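Local coordinates for putative tetrapyrrole (Corrin/porphyrin) methylase (Bacteroides fragilis, PDB 3FFY), which probably transfers a methyl group from S-adenosylmethionine to the 2'-hydroxyl of a cytidine ribose in 16S rRNA, the present chain being its C-terminal part, at residues 19-24 and 42-47; 34-39 and 63-68; 46-51 and 108-113; 71-76 and 83-88. One frame throughout, in Å; residues are numbered along the deposited sequence. Where two conformers were deposited one is given.

Contact 1 of 4, residues 19-24 and 42-47; sequences KFCFEG and EHRTMV
Val47 O accepts two backbone N-H groups from the neighbouring strand: a short, nearly straight bond from Glu23 N (2.6 Å) and a weak, bent one from Gly24 N (3.4 Å). Upstream, Cys21 straddles Met46, its N donating to Thr45 O (2.9 Å) and its O accepting Val47 N. This is the parallel pattern, in which one residue reaches two positions of its partner strand. On the face carrying Phe20, Phe22 and Val47, CG2 of Val47 meets CD1 of Phe20 at 4.0 Å, while CG1, anti to the backbone N (chi1 179°), leans toward the Phe22 ring. On the other face the sulfur of Cys21 rests against CD of the Glu42 carboxylate and, in one of the two conformers of Arg44, against its CD (3.7 Å). In that conformer Lys19 CE lays a methylene on the guanidinium face, although the two chains carry like charge. Glu42 OE2 holds Arg44 N through its anti lone pair. Helix 32-38 connects the two strands in a beta-alpha-beta unit, and Glu23 reaches that helix through a salt bridge to Lys35. Helix 6-12 covers Val47 on the face it shares with Phe20, and strand 45-50 continues the sheet to strand 106-110.

Contact 2 of 4, residues 34-39 and 63-68; sequences TKLKSL and AEYFGP. With SO4 (sulfate ion), chain B.
Two helices on one face of an alpha/beta sheet meet here through aromatic side chains, helix 32-38 belonging to a beta-alpha-beta crossover and helix 55-66 following its second strand. Leu36 and Tyr65 make the central pair. CB of Leu36 stands over the middle of the Tyr65 ring, 3.6 Å from the centroid and only 6° off the ring normal, a CH-pi contact. The leucine then crosses the tyrosine at about a right angle. With CG anti to its carbonyl carbon (chi1 -78°), Leu36 carries CD1 across to CE1 of Tyr65 at 3.5 Å. Toward CE2 the same ring meets the backbone of the following residue, Lys37 N lying 3.5 Å from Tyr65 CE2. Phe66 works differently: its rim, rather than a face, is turned to the end of the first helix. Leu39 O lies near the ring plane, 3.4 Å from Phe66 CE1, and Leu39 CB touches CZ at 3.8 Å. Over one face of Phe66 sits CB of its own neighbour Tyr65, so that the two aromatic residues pack on each other as well as on the opposing helix. No hydrogen bond joins the two segments; a polar interaction lies toward the start of helix 32-38, where Thr34 N donates to sulfate O4 (2.9 Å). Gly31 N and Met33 N also bind this ion, which was probably supplied by the crystallisation liquor. On the sheet side, Leu39 reaches Met46 and Phe48 of strand 45-50, while Phe62 meets the Phe66 ring edge-to-face and also touches Leu36.

Contact 3 of 4, residues 46-51 and 108-113; sequences MVFYES and IVLAGI
Strands 46-50 and 108-110 run antiparallel, their axes 4.8 Å apart at the closest and their directions 157° from one another. Two hydrogen-bonded pairs, Met46 with Leu110 and Phe48 with Ile108, enclose the non-hydrogen-bonded pair of Val47 and Val109. All four bonds are short and straight; Met46 N to Leu110 O and Phe48 N to Ile108 O both measure 2.8 Å. Between them Val47 CA approaches Ile108 O at 3.3 Å, a CA-H...O contact. On the face of the even-numbered residues, the selenomethionine at 46 lies alongside Leu110, both side chains pointing the same way. The bend at the selenium (chi3 -75°) brings its CE to 3.5 Å from Leu110 CD2, and also 3.4 Å from Ala111 O, just beyond the strand. Leu110 CD2 is shared with Phe48, whose CE2 approaches it obliquely at 4.1 Å. Further along, CD1 of Ile108 reaches CB of Glu50 at 3.8 Å, while the carboxylate turns off to Thr58 through OE1 and holds Ser51 N through OE2. Helix 55-66 packs on this hydrophobic face; helix 6-12 covers Val47 and Val109 on the other. At the middle of the chain, then, backbone bonds satisfy the polar groups of the ladder, and the side chains that meet across it do so by apolar contact, so cohesion here owes nothing to charge pairing between the segments.

Contact 4 of 4, residues 71-76 and 83-88; sequences QVSVSR and EETVRG
Ser75 and Thr85 turn their oxygens toward each other because both place the hydroxyl beside the backbone N and anti to the carbonyl carbon (chi1 -65° and -63°). The result is a hydrogen bond between Ser75 OG and Thr85 OG1 of 2.8 Å, joining the side chains of a non-hydrogen-bonded pair, which share a face of the sheet. Beside it, Thr85 CG2 abuts Ser73 OG at 3.2 Å, and Glu83 OE1 lies 3.2 Å from Ser75 CB. On the other face Arg76 and Glu84 run alongside each other in the same direction. Glu84 OE1 lies at the edge of the guanidinium, near its plane, 2.7 Å from Arg76 NH1. The planes of the two groups stand 66° apart, so this salt bridge uses a single, weak, bent hydrogen bond rather than a paired one. Val74 and Val86 form the next hydrogen-bonded pair on that face, Val74 N to Val86 O at 2.7 Å. The ladder continues to Gly88, where the chain turns a corner: Val72 N donates to Gly88 O (2.9 Å), and Gly88 N returns a bond to Val72 O (3.1 Å). The two strands form a beta hairpin. Helix 90-99 packs on Val72, Val74 and Val86, helix 6-12 on Ser75 and Thr85, and strand 71-77 borders strand 106-110. Along the outer side of strand 82-87 a strand of the second subunit pairs antiparallel, carrying the sheet across the interface.

In the fold
One mixed sheet links three of the four contacts. Contact 3 lies nearest the chain's centre, and its side chains meet by apolar contact; it shares Met46 and Val47 with contact 1, so strand 45-50 is bonded in parallel on one flank and antiparallel on the other. Contact 1, toward the sheet margin, is partly exposed and mixes apolar with charged chains. Contact 4 nests within the loop that contact 3 closes; though largely buried, it adds a hydroxyl pair and a salt bridge and borders the second subunit. Contact 2 differs in kind, joining two helical segments with no hydrogen bond across them, yet its Leu39 and Phe66 reach contact 3, and Lys35 ties it to contact 1.

Contact 1 of 4, residues 19-24 and 42-47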
loop_
_atom_site.group_PDB
_atom_site.type_symbol
_atom_site.label_atom_id
_atom_site.label_comp_id
_atom_site.label_asym_id
_atom_site.label_seq_id
_atom_site.Cartn_x
_atom_site.Cartn_y
_atom_site.Cartn_z
ATOM N N LYS A 19 -7.067 -4.645 14.962
ATOM C CA LYS A 19 -8.408 -5.164 15.203
ATOM C C LYS A 19 -9.211 -5.042 13.926
ATOM O O LYS A 19 -9.359 -3.935 13.371
ATOM C CB LYS A 19 -9.118 -4.430 16.324
ATOM C CG LYS A 19 -8.471 -4.617 17.689
ATOM C CD LYS A 19 -9.527 -4.897 18.748
ATOM C CE LYS A 19 -9.916 -6.394 18.780
ATOM N NZ LYS A 19 -8.878 -7.243 19.484
ATOM N N PHE A 20 -9.711 -6.183 13.448
ATOM C CA PHE A 20 -10.421 -6.211 12.176
ATOM C C PHE A 20 -11.341 -7.407 12.073
ATOM O O PHE A 20 -11.147 -8.427 12.765
ATOM C CB PHE A 20 -9.462 -6.145 10.980
ATOM C CG PHE A 20 -8.617 -7.375 10.775
ATOM C CD1 PHE A 20 -9.079 -8.442 10.013
ATOM C CD2 PHE A 20 -7.364 -7.463 11.330
ATOM C CE1 PHE A 20 -8.308 -9.586 9.827
ATOM C CE2 PHE A 20 -6.599 -8.600 11.173
ATOM C CZ PHE A 20 -7.065 -9.677 10.433
ATOM N N CYS A 21 -12.338 -7.246 11.212
ATOM C CA CYS A 21 -13.327 -8.252 10.942
ATOM C C CYS A 21 -13.174 -8.773 9.538
ATOM O O CYS A 21 -13.467 -8.068 8.567
ATOM C CB CYS A 21 -14.705 -7.643 11.086
ATOM S SG CYS A 21 -14.975 -7.051 12.752
ATOM N N PHE A 22 -12.720 -10.013 9.421
ATOM C CA PHE A 22 -12.730 -10.644 8.123
ATOM C C PHE A 22 -14.180 -10.991 7.840
ATOM O O PHE A 22 -14.790 -11.729 8.598
ATOM C CB PHE A 22 -11.847 -11.890 8.066
ATOM C CG PHE A 22 -11.907 -12.573 6.744
ATOM C CD1 PHE A 22 -11.233 -12.033 5.653
ATOM C CD2 PHE A 22 -12.727 -13.682 6.546
ATOM C CE1 PHE A 22 -11.324 -12.639 4.374
ATOM C CE2 PHE A 22 -12.813 -14.294 5.301
ATOM C CZ PHE A 22 -12.111 -13.756 4.210
ATOM N N GLU A 23 -14.728 -10.432 6.759
ATOM C CA GLU A 23 -16.115 -10.723 6.368
ATOM C C GLU A 23 -16.211 -11.641 5.138
ATOM O O GLU A 23 -17.228 -12.292 4.916
ATOM C CB GLU A 23 -16.843 -9.420 6.071
ATOM C CG GLU A 23 -16.739 -8.351 7.147
ATOM C CD GLU A 23 -17.554 -8.645 8.394
ATOM O OE1 GLU A 23 -18.418 -9.554 8.411
ATOM O OE2 GLU A 23 -17.330 -7.924 9.370
ATOM N N GLY A 24 -15.149 -11.720 4.340
ATOM C CA GLY A 24 -15.141 -12.594 3.153
ATOM C C GLY A 24 -15.950 -11.978 2.024
ATOM O O GLY A 24 -15.847 -10.803 1.753
ATOM N N GLU A 42 -20.458 -1.192 13.171
ATOM C CA GLU A 42 -19.177 -1.855 13.388
ATOM C C GLU A 42 -18.089 -0.801 13.484
ATOM O O GLU A 42 -17.899 -0.034 12.539
ATOM C CB GLU A 42 -18.903 -2.827 12.233
ATOM C CG GLU A 42 -17.629 -3.668 12.365
ATOM C CD GLU A 42 -17.472 -4.326 13.747
ATOM O OE1 GLU A 42 -18.272 -5.217 14.117
ATOM O OE2 GLU A 42 -16.522 -3.946 14.458
ATOM N N HIS A 43 -17.386 -0.754 14.611
ATOM C CA HIS A 43 -16.301 0.210 14.788
ATOM C C HIS A 43 -14.936 -0.300 14.287
ATOM O O HIS A 43 -14.016 0.483 14.119
ATOM C CB HIS A 43 -16.187 0.657 16.246
ATOM C CG HIS A 43 -17.379 1.434 16.750
ATOM N ND1 HIS A 43 -18.665 0.919 16.773
ATOM C CD2 HIS A 43 -17.469 2.679 17.288
ATOM C CE1 HIS A 43 -19.494 1.812 17.293
ATOM N NE2 HIS A 43 -18.796 2.889 17.615
ATOM N N ARG A 44 -14.793 -1.606 14.062
ATOM C CA ARG A 44 -13.521 -2.180 13.587
ATOM C C ARG A 44 -13.458 -2.103 12.054
ATOM O O ARG A 44 -14.475 -2.123 11.400
ATOM C CB ARG A 44 -13.358 -3.651 14.022
ATOM C CG ARG A 44 -13.348 -3.934 15.552
ATOM C CD ARG A 44 -13.745 -5.410 15.800
ATOM N NE ARG A 44 -13.763 -5.859 17.207
ATOM C CZ ARG A 44 -13.134 -6.938 17.640
ATOM N NH1 ARG A 44 -12.445 -7.678 16.786
ATOM N NH2 ARG A 44 -13.191 -7.272 18.919
ATOM N N THR A 45 -12.233 -2.031 11.515
ATOM C CA THR A 45 -11.968 -2.215 10.085
ATOM C C THR A 45 -12.582 -3.545 9.647
ATOM O O THR A 45 -12.529 -4.513 10.365
ATOM C CB THR A 45 -10.462 -2.238 9.824
ATOM O OG1 THR A 45 -9.916 -0.992 10.269
ATOM C CG2 THR A 45 -10.144 -2.455 8.340
HETATM N N MSE A 46 -13.183 -3.561 8.469
HETATM C CA MSE A 46 -13.818 -4.740 7.904
HETATM C C MSE A 46 -13.045 -5.107 6.674
HETATM O O MSE A 46 -12.608 -4.222 5.928
HETATM C CB MSE A 46 -15.252 -4.416 7.547
HETATM C CG MSE A 46 -16.071 -4.271 8.821
HETATM SE SE MSE A 46 -17.639 -3.294 8.567
HETATM C CE MSE A 46 -16.802 -1.520 8.445
ATOM N N VAL A 47 -12.888 -6.402 6.447
ATOM C CA VAL A 47 -12.186 -6.866 5.260
ATOM C C VAL A 47 -13.099 -7.796 4.494
ATOM O O VAL A 47 -13.694 -8.741 5.068
ATOM C CB VAL A 47 -10.872 -7.618 5.604
ATOM C CG1 VAL A 47 -10.191 -8.101 4.279
ATOM C CG2 VAL A 47 -9.968 -6.704 6.483
#

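Contact 2 of 4, residues 34-39 and 63-68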
loop_
_atom_site.group_PDB
_atom_site.type_symbol
_atom_site.label_atom_id
_atom_site.label_comp_id
_atom_site.label_asym_id
_atom_site.label_seq_id
_atom_site.Cartn_x
_atom_site.Cartn_y
_atom_site.Cartn_z
ATOM N N THR A 34 -29.354 -7.817 4.707
ATOM C CA THR A 34 -29.186 -8.142 6.118
ATOM C C THR A 34 -27.745 -8.020 6.593
ATOM O O THR A 34 -27.488 -7.354 7.576
ATOM C CB THR A 34 -29.654 -9.541 6.404
ATOM O OG1 THR A 34 -31.000 -9.664 5.930
ATOM C CG2 THR A 34 -29.584 -9.831 7.921
ATOM N N LYS A 35 -26.808 -8.666 5.907
ATOM C CA LYS A 35 -25.415 -8.519 6.253
ATOM C C LYS A 35 -24.998 -7.051 6.265
ATOM O O LYS A 35 -24.298 -6.629 7.167
ATOM C CB LYS A 35 -24.518 -9.276 5.274
ATOM C CG LYS A 35 -23.047 -9.252 5.654
ATOM C CD LYS A 35 -22.740 -10.121 6.886
ATOM C CE LYS A 35 -21.443 -9.702 7.576
ATOM N NZ LYS A 35 -20.861 -10.756 8.450
ATOM N N LEU A 36 -25.401 -6.276 5.261
ATOM C CA LEU A 36 -24.945 -4.869 5.164
ATOM C C LEU A 36 -25.485 -4.076 6.338
ATOM O O LEU A 36 -24.754 -3.355 7.047
ATOM C CB LEU A 36 -25.430 -4.234 3.860
ATOM C CG LEU A 36 -24.694 -4.555 2.549
ATOM C CD1 LEU A 36 -25.364 -3.846 1.369
ATOM C CD2 LEU A 36 -23.242 -4.145 2.642
ATOM N N LYS A 37 -26.791 -4.235 6.519
ATOM C CA LYS A 37 -27.525 -3.628 7.609
ATOM C C LYS A 37 -26.823 -3.974 8.918
ATOM O O LYS A 37 -26.697 -3.125 9.808
ATOM C CB LYS A 37 -28.957 -4.179 7.634
ATOM C CG LYS A 37 -30.082 -3.202 7.993
ATOM C CD LYS A 37 -31.392 -4.018 8.253
ATOM C CE LYS A 37 -32.474 -3.242 9.032
ATOM N NZ LYS A 37 -33.312 -4.156 9.905
ATOM N N SER A 38 -26.350 -5.220 9.024
ATOM C CA SER A 38 -25.733 -5.710 10.264
ATOM C C SER A 38 -24.398 -5.008 10.569
ATOM O O SER A 38 -24.013 -4.887 11.744
ATOM C CB SER A 38 -25.558 -7.241 10.234
ATOM O OG SER A 38 -24.239 -7.645 9.912
ATOM N N LEU A 39 -23.710 -4.501 9.541
ATOM C CA LEU A 39 -22.356 -3.942 9.752
ATOM C C LEU A 39 -22.324 -2.437 10.048
ATOM O O LEU A 39 -21.244 -1.838 10.281
ATOM C CB LEU A 39 -21.488 -4.246 8.552
ATOM C CG LEU A 39 -21.176 -5.717 8.390
ATOM C CD1 LEU A 39 -20.538 -5.892 7.011
ATOM C CD2 LEU A 39 -20.280 -6.256 9.553
ATOM N N ALA A 63 -21.353 2.846 0.251
ATOM C CA ALA A 63 -21.600 4.295 0.420
ATOM C C ALA A 63 -22.997 4.504 0.958
ATOM O O ALA A 63 -23.227 5.346 1.822
ATOM C CB ALA A 63 -21.428 5.067 -0.918
ATOM N N GLU A 64 -23.959 3.750 0.444
ATOM C CA GLU A 64 -25.333 3.947 0.915
ATOM C C GLU A 64 -25.448 3.604 2.404
ATOM O O GLU A 64 -26.054 4.347 3.154
ATOM C CB GLU A 64 -26.306 3.130 0.086
ATOM C CG GLU A 64 -26.374 3.535 -1.359
ATOM C CD GLU A 64 -27.255 2.606 -2.151
ATOM O OE1 GLU A 64 -27.613 1.536 -1.644
ATOM O OE2 GLU A 64 -27.617 2.921 -3.279
ATOM N N TYR A 65 -24.837 2.496 2.834
ATOM C CA TYR A 65 -24.939 2.007 4.240
ATOM C C TYR A 65 -23.949 2.640 5.232
ATOM O O TYR A 65 -24.279 2.824 6.404
ATOM C CB TYR A 65 -24.737 0.477 4.297
ATOM C CG TYR A 65 -25.954 -0.309 3.930
ATOM C CD1 TYR A 65 -26.310 -0.507 2.604
ATOM C CD2 TYR A 65 -26.794 -0.816 4.931
ATOM C CE1 TYR A 65 -27.460 -1.213 2.274
ATOM C CE2 TYR A 65 -27.957 -1.535 4.613
ATOM C CZ TYR A 65 -28.278 -1.731 3.292
ATOM O OH TYR A 65 -29.403 -2.442 3.002
ATOM N N PHE A 66 -22.740 2.943 4.787
ATOM C CA PHE A 66 -21.731 3.461 5.687
ATOM C C PHE A 66 -21.454 4.934 5.487
ATOM O O PHE A 66 -20.806 5.558 6.340
ATOM C CB PHE A 66 -20.446 2.658 5.526
ATOM C CG PHE A 66 -20.660 1.201 5.693
ATOM C CD1 PHE A 66 -21.057 0.687 6.922
ATOM C CD2 PHE A 66 -20.558 0.346 4.621
ATOM C CE1 PHE A 66 -21.304 -0.670 7.070
ATOM C CE2 PHE A 66 -20.814 -1.018 4.756
ATOM C CZ PHE A 66 -21.179 -1.522 5.975
ATOM N N GLY A 67 -21.910 5.490 4.362
ATOM C CA GLY A 67 -21.716 6.911 4.064
ATOM C C GLY A 67 -20.606 7.096 3.046
ATOM O O GLY A 67 -19.576 6.423 3.145
ATOM N N PRO A 68 -20.791 8.006 2.056
ATOM C CA PRO A 68 -19.770 8.155 0.958
ATOM C C PRO A 68 -18.377 8.630 1.429
ATOM O O PRO A 68 -17.380 8.469 0.729
ATOM C CB PRO A 68 -20.393 9.188 -0.008
ATOM C CG PRO A 68 -21.567 9.757 0.705
ATOM C CD PRO A 68 -21.999 8.792 1.800
HETATM S S SO4 B . -31.870 -9.822 2.242
HETATM O O1 SO4 B . -30.937 -9.195 1.196
HETATM O O2 SO4 B . -32.029 -11.318 1.988
HETATM O O3 SO4 B . -33.054 -8.902 2.379
HETATM O O4 SO4 B . -31.258 -9.723 3.650
#

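Contact 3 of 4, residues 46-51 and 108-113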
loop_
_atom_site.group_PDB
_atom_site.type_symbol
_atom_site.label_atom_id
_atom_site.label_comp_id
_atom_site.label_asym_id
_atom_site.label_seq_id
_atom_site.Cartn_x
_atom_site.Cartn_y
_atom_site.Cartn_z
HETATM N N MSE A 46 -13.183 -3.561 8.469
HETATM C CA MSE A 46 -13.818 -4.740 7.904
HETATM C C MSE A 46 -13.045 -5.107 6.674
HETATM O O MSE A 46 -12.608 -4.222 5.928
HETATM C CB MSE A 46 -15.252 -4.416 7.547
HETATM C CG MSE A 46 -16.071 -4.271 8.821
HETATM SE SE MSE A 46 -17.639 -3.294 8.567
HETATM C CE MSE A 46 -16.802 -1.520 8.445
ATOM N N VAL A 47 -12.888 -6.402 6.447
ATOM C CA VAL A 47 -12.186 -6.866 5.260
ATOM C C VAL A 47 -13.099 -7.796 4.494
ATOM O O VAL A 47 -13.694 -8.741 5.068
ATOM C CB VAL A 47 -10.872 -7.618 5.604
ATOM C CG1 VAL A 47 -10.191 -8.101 4.279
ATOM C CG2 VAL A 47 -9.968 -6.704 6.483
ATOM N N PHE A 48 -13.234 -7.492 3.207
ATOM C CA PHE A 48 -14.075 -8.262 2.276
ATOM C C PHE A 48 -13.246 -8.633 1.044
ATOM O O PHE A 48 -12.303 -7.925 0.680
ATOM C CB PHE A 48 -15.230 -7.410 1.742
ATOM C CG PHE A 48 -16.078 -6.744 2.807
ATOM C CD1 PHE A 48 -17.254 -7.337 3.248
ATOM C CD2 PHE A 48 -15.719 -5.507 3.303
ATOM C CE1 PHE A 48 -18.040 -6.697 4.215
ATOM C CE2 PHE A 48 -16.486 -4.862 4.262
ATOM C CZ PHE A 48 -17.641 -5.459 4.722
ATOM N N TYR A 49 -13.656 -9.720 0.389
ATOM C CA TYR A 49 -13.183 -10.115 -0.951
ATOM C C TYR A 49 -14.291 -9.849 -1.936
ATOM O O TYR A 49 -15.479 -10.016 -1.608
ATOM C CB TYR A 49 -12.824 -11.603 -0.995
ATOM C CG TYR A 49 -11.563 -11.993 -0.257
ATOM C CD1 TYR A 49 -10.489 -11.147 -0.178
ATOM C CD2 TYR A 49 -11.440 -13.238 0.327
ATOM C CE1 TYR A 49 -9.321 -11.537 0.462
ATOM C CE2 TYR A 49 -10.271 -13.627 0.951
ATOM C CZ TYR A 49 -9.225 -12.753 1.014
ATOM O OH TYR A 49 -8.051 -13.103 1.629
ATOM N N GLU A 50 -13.910 -9.431 -3.138
ATOM C CA GLU A 50 -14.882 -9.124 -4.163
ATOM C C GLU A 50 -14.324 -9.420 -5.559
ATOM O O GLU A 50 -13.096 -9.426 -5.782
ATOM C CB GLU A 50 -15.297 -7.659 -4.049
ATOM C CG GLU A 50 -16.521 -7.262 -4.854
ATOM C CD GLU A 50 -17.691 -8.183 -4.577
ATOM O OE1 GLU A 50 -18.477 -7.816 -3.675
ATOM O OE2 GLU A 50 -17.756 -9.286 -5.203
ATOM N N SER A 51 -15.235 -9.663 -6.496
ATOM C CA SER A 51 -14.849 -9.864 -7.884
ATOM C C SER A 51 -14.881 -8.540 -8.629
ATOM O O SER A 51 -15.559 -7.563 -8.198
ATOM C CB SER A 51 -15.764 -10.890 -8.531
ATOM O OG SER A 51 -17.007 -10.332 -8.903
ATOM N N ILE A 108 -11.271 -5.538 -0.250
ATOM C CA ILE A 108 -11.755 -4.282 0.206
ATOM C C ILE A 108 -11.500 -4.193 1.701
ATOM O O ILE A 108 -11.930 -5.073 2.473
ATOM C CB ILE A 108 -13.290 -4.095 -0.064
ATOM C CG1 ILE A 108 -13.601 -4.416 -1.527
ATOM C CG2 ILE A 108 -13.739 -2.648 0.369
ATOM C CD1 ILE A 108 -15.137 -4.523 -1.892
ATOM N N VAL A 109 -10.791 -3.133 2.095
ATOM C CA VAL A 109 -10.555 -2.826 3.518
ATOM C C VAL A 109 -11.301 -1.546 3.820
ATOM O O VAL A 109 -10.965 -0.473 3.296
ATOM C CB VAL A 109 -9.062 -2.681 3.851
ATOM C CG1 VAL A 109 -8.833 -2.460 5.410
ATOM C CG2 VAL A 109 -8.350 -3.926 3.378
ATOM N N LEU A 110 -12.363 -1.686 4.616
ATOM C CA LEU A 110 -13.314 -0.630 4.928
ATOM C C LEU A 110 -13.131 -0.188 6.390
ATOM O O LEU A 110 -13.150 -0.992 7.314
ATOM C CB LEU A 110 -14.749 -1.170 4.760
ATOM C CG LEU A 110 -15.925 -0.173 4.927
ATOM C CD1 LEU A 110 -15.932 1.006 3.857
ATOM C CD2 LEU A 110 -17.282 -0.958 4.995
ATOM N N ALA A 111 -12.984 1.106 6.570
ATOM C CA ALA A 111 -12.905 1.731 7.894
ATOM C C ALA A 111 -14.195 1.496 8.650
ATOM O O ALA A 111 -15.306 1.517 8.071
ATOM C CB ALA A 111 -12.589 3.270 7.757
ATOM N N GLY A 112 -14.059 1.216 9.937
ATOM C CA GLY A 112 -15.245 1.149 10.787
ATOM C C GLY A 112 -15.798 2.520 11.173
ATOM O O GLY A 112 -15.268 3.560 10.788
ATOM N N ILE A 113 -16.840 2.512 11.996
ATOM C CA ILE A 113 -17.429 3.725 12.561
ATOM C C ILE A 113 -16.579 4.160 13.749
ATOM O O ILE A 113 -16.082 5.290 13.743
ATOM C CB ILE A 113 -18.920 3.420 12.978
ATOM C CG1 ILE A 113 -19.813 4.668 13.063
ATOM C CG2 ILE A 113 -18.948 2.669 14.278
ATOM C CD1 ILE A 113 -21.386 4.343 13.175
#

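Contact 4 of 4, residues 71-76 and 83-88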
loop_
_atom_site.group_PDB
_atom_site.type_symbol
_atom_site.label_atom_id
_atom_site.label_comp_id
_atom_site.label_asym_id
_atom_site.label_seq_id
_atom_site.Cartn_x
_atom_site.Cartn_y
_atom_site.Cartn_z
ATOM N N GLN A 71 -13.740 5.947 4.784
ATOM C CA GLN A 71 -12.476 5.534 4.219
ATOM C C GLN A 71 -12.468 4.067 3.845
ATOM O O GLN A 71 -13.019 3.207 4.549
ATOM C CB GLN A 71 -11.315 5.879 5.161
ATOM C CG GLN A 71 -11.019 7.366 5.289
ATOM C CD GLN A 71 -10.472 7.980 3.974
ATOM O OE1 GLN A 71 -9.632 7.379 3.299
ATOM N NE2 GLN A 71 -10.922 9.183 3.639
ATOM N N VAL A 72 -11.856 3.795 2.683
ATOM C CA VAL A 72 -11.787 2.485 2.128
ATOM C C VAL A 72 -10.506 2.341 1.326
ATOM O O VAL A 72 -9.892 3.358 0.887
ATOM C CB VAL A 72 -12.992 2.257 1.203
ATOM C CG1 VAL A 72 -12.985 3.298 0.014
ATOM C CG2 VAL A 72 -13.108 0.783 0.738
ATOM N N SER A 73 -10.080 1.091 1.146
ATOM C CA SER A 73 -8.870 0.749 0.380
ATOM C C SER A 73 -9.239 -0.478 -0.439
ATOM O O SER A 73 -9.711 -1.474 0.137
ATOM C CB SER A 73 -7.729 0.348 1.331
ATOM O OG SER A 73 -6.483 0.303 0.657
ATOM N N VAL A 74 -8.973 -0.442 -1.739
ATOM C CA VAL A 74 -9.203 -1.598 -2.573
ATOM C C VAL A 74 -7.853 -2.015 -3.156
ATOM O O VAL A 74 -7.093 -1.178 -3.704
ATOM C CB VAL A 74 -10.291 -1.326 -3.636
ATOM C CG1 VAL A 74 -10.287 -2.458 -4.702
ATOM C CG2 VAL A 74 -11.680 -1.101 -2.931
ATOM N N SER A 75 -7.531 -3.282 -2.955
ATOM C CA SER A 75 -6.225 -3.791 -3.271
ATOM C C SER A 75 -6.265 -5.057 -4.115
ATOM O O SER A 75 -7.118 -5.966 -3.964
ATOM C CB SER A 75 -5.407 -4.104 -1.998
ATOM O OG SER A 75 -5.137 -2.925 -1.280
ATOM N N ARG A 76 -5.249 -5.135 -4.950
ATOM C CA ARG A 76 -5.043 -6.292 -5.750
ATOM C C ARG A 76 -3.641 -6.792 -5.524
ATOM O O ARG A 76 -2.660 -6.032 -5.537
ATOM C CB ARG A 76 -5.277 -5.901 -7.198
ATOM C CG ARG A 76 -5.266 -7.083 -8.116
ATOM C CD ARG A 76 -5.379 -6.630 -9.507
ATOM N NE ARG A 76 -4.531 -7.481 -10.317
ATOM C CZ ARG A 76 -3.562 -7.044 -11.113
ATOM N NH1 ARG A 76 -3.320 -5.737 -11.233
ATOM N NH2 ARG A 76 -2.840 -7.919 -11.808
ATOM N N GLU A 83 1.799 -5.239 -4.641
ATOM C CA GLU A 83 0.384 -4.941 -4.442
ATOM C C GLU A 83 0.068 -3.676 -5.203
ATOM O O GLU A 83 0.918 -2.846 -5.464
ATOM C CB GLU A 83 0.108 -4.791 -2.948
ATOM C CG GLU A 83 -1.366 -4.841 -2.527
ATOM C CD GLU A 83 -1.916 -6.206 -2.037
ATOM O OE1 GLU A 83 -3.045 -6.155 -1.514
ATOM O OE2 GLU A 83 -1.275 -7.298 -2.143
ATOM N N GLU A 84 -1.175 -3.542 -5.584
ATOM C CA GLU A 84 -1.671 -2.371 -6.233
ATOM C C GLU A 84 -2.877 -1.916 -5.418
ATOM O O GLU A 84 -3.732 -2.738 -5.088
ATOM C CB GLU A 84 -2.123 -2.813 -7.581
ATOM C CG GLU A 84 -2.022 -1.799 -8.607
ATOM C CD GLU A 84 -2.633 -2.283 -9.898
ATOM O OE1 GLU A 84 -3.203 -3.421 -9.886
ATOM O OE2 GLU A 84 -2.525 -1.540 -10.910
ATOM N N THR A 85 -2.954 -0.639 -5.080
ATOM C CA THR A 85 -3.953 -0.184 -4.142
ATOM C C THR A 85 -4.569 1.141 -4.540
ATOM O O THR A 85 -3.872 2.040 -5.048
ATOM C CB THR A 85 -3.346 -0.102 -2.719
ATOM O OG1 THR A 85 -2.972 -1.414 -2.334
ATOM C CG2 THR A 85 -4.330 0.422 -1.681
ATOM N N VAL A 86 -5.895 1.225 -4.348
ATOM C CA VAL A 86 -6.687 2.479 -4.509
ATOM C C VAL A 86 -7.326 2.798 -3.178
ATOM O O VAL A 86 -8.054 1.947 -2.620
ATOM C CB VAL A 86 -7.739 2.396 -5.626
ATOM C CG1 VAL A 86 -8.462 3.752 -5.776
ATOM C CG2 VAL A 86 -7.037 1.968 -7.022
ATOM N N ARG A 87 -7.002 3.963 -2.616
ATOM C CA ARG A 87 -7.527 4.347 -1.289
ATOM C C ARG A 87 -8.034 5.766 -1.267
ATOM O O ARG A 87 -7.461 6.644 -1.907
ATOM C CB ARG A 87 -6.520 4.076 -0.119
ATOM C CG ARG A 87 -5.033 4.115 -0.450
ATOM C CD ARG A 87 -4.150 3.937 0.810
ATOM N NE ARG A 87 -4.204 5.123 1.670
ATOM C CZ ARG A 87 -3.394 6.187 1.591
ATOM N NH1 ARG A 87 -2.404 6.257 0.694
ATOM N NH2 ARG A 87 -3.573 7.203 2.429
ATOM N N GLY A 88 -9.116 5.970 -0.528
ATOM C CA GLY A 88 -9.735 7.251 -0.352
ATOM C C GLY A 88 -11.088 7.061 0.306
ATOM O O GLY A 88 -11.315 6.088 1.012
#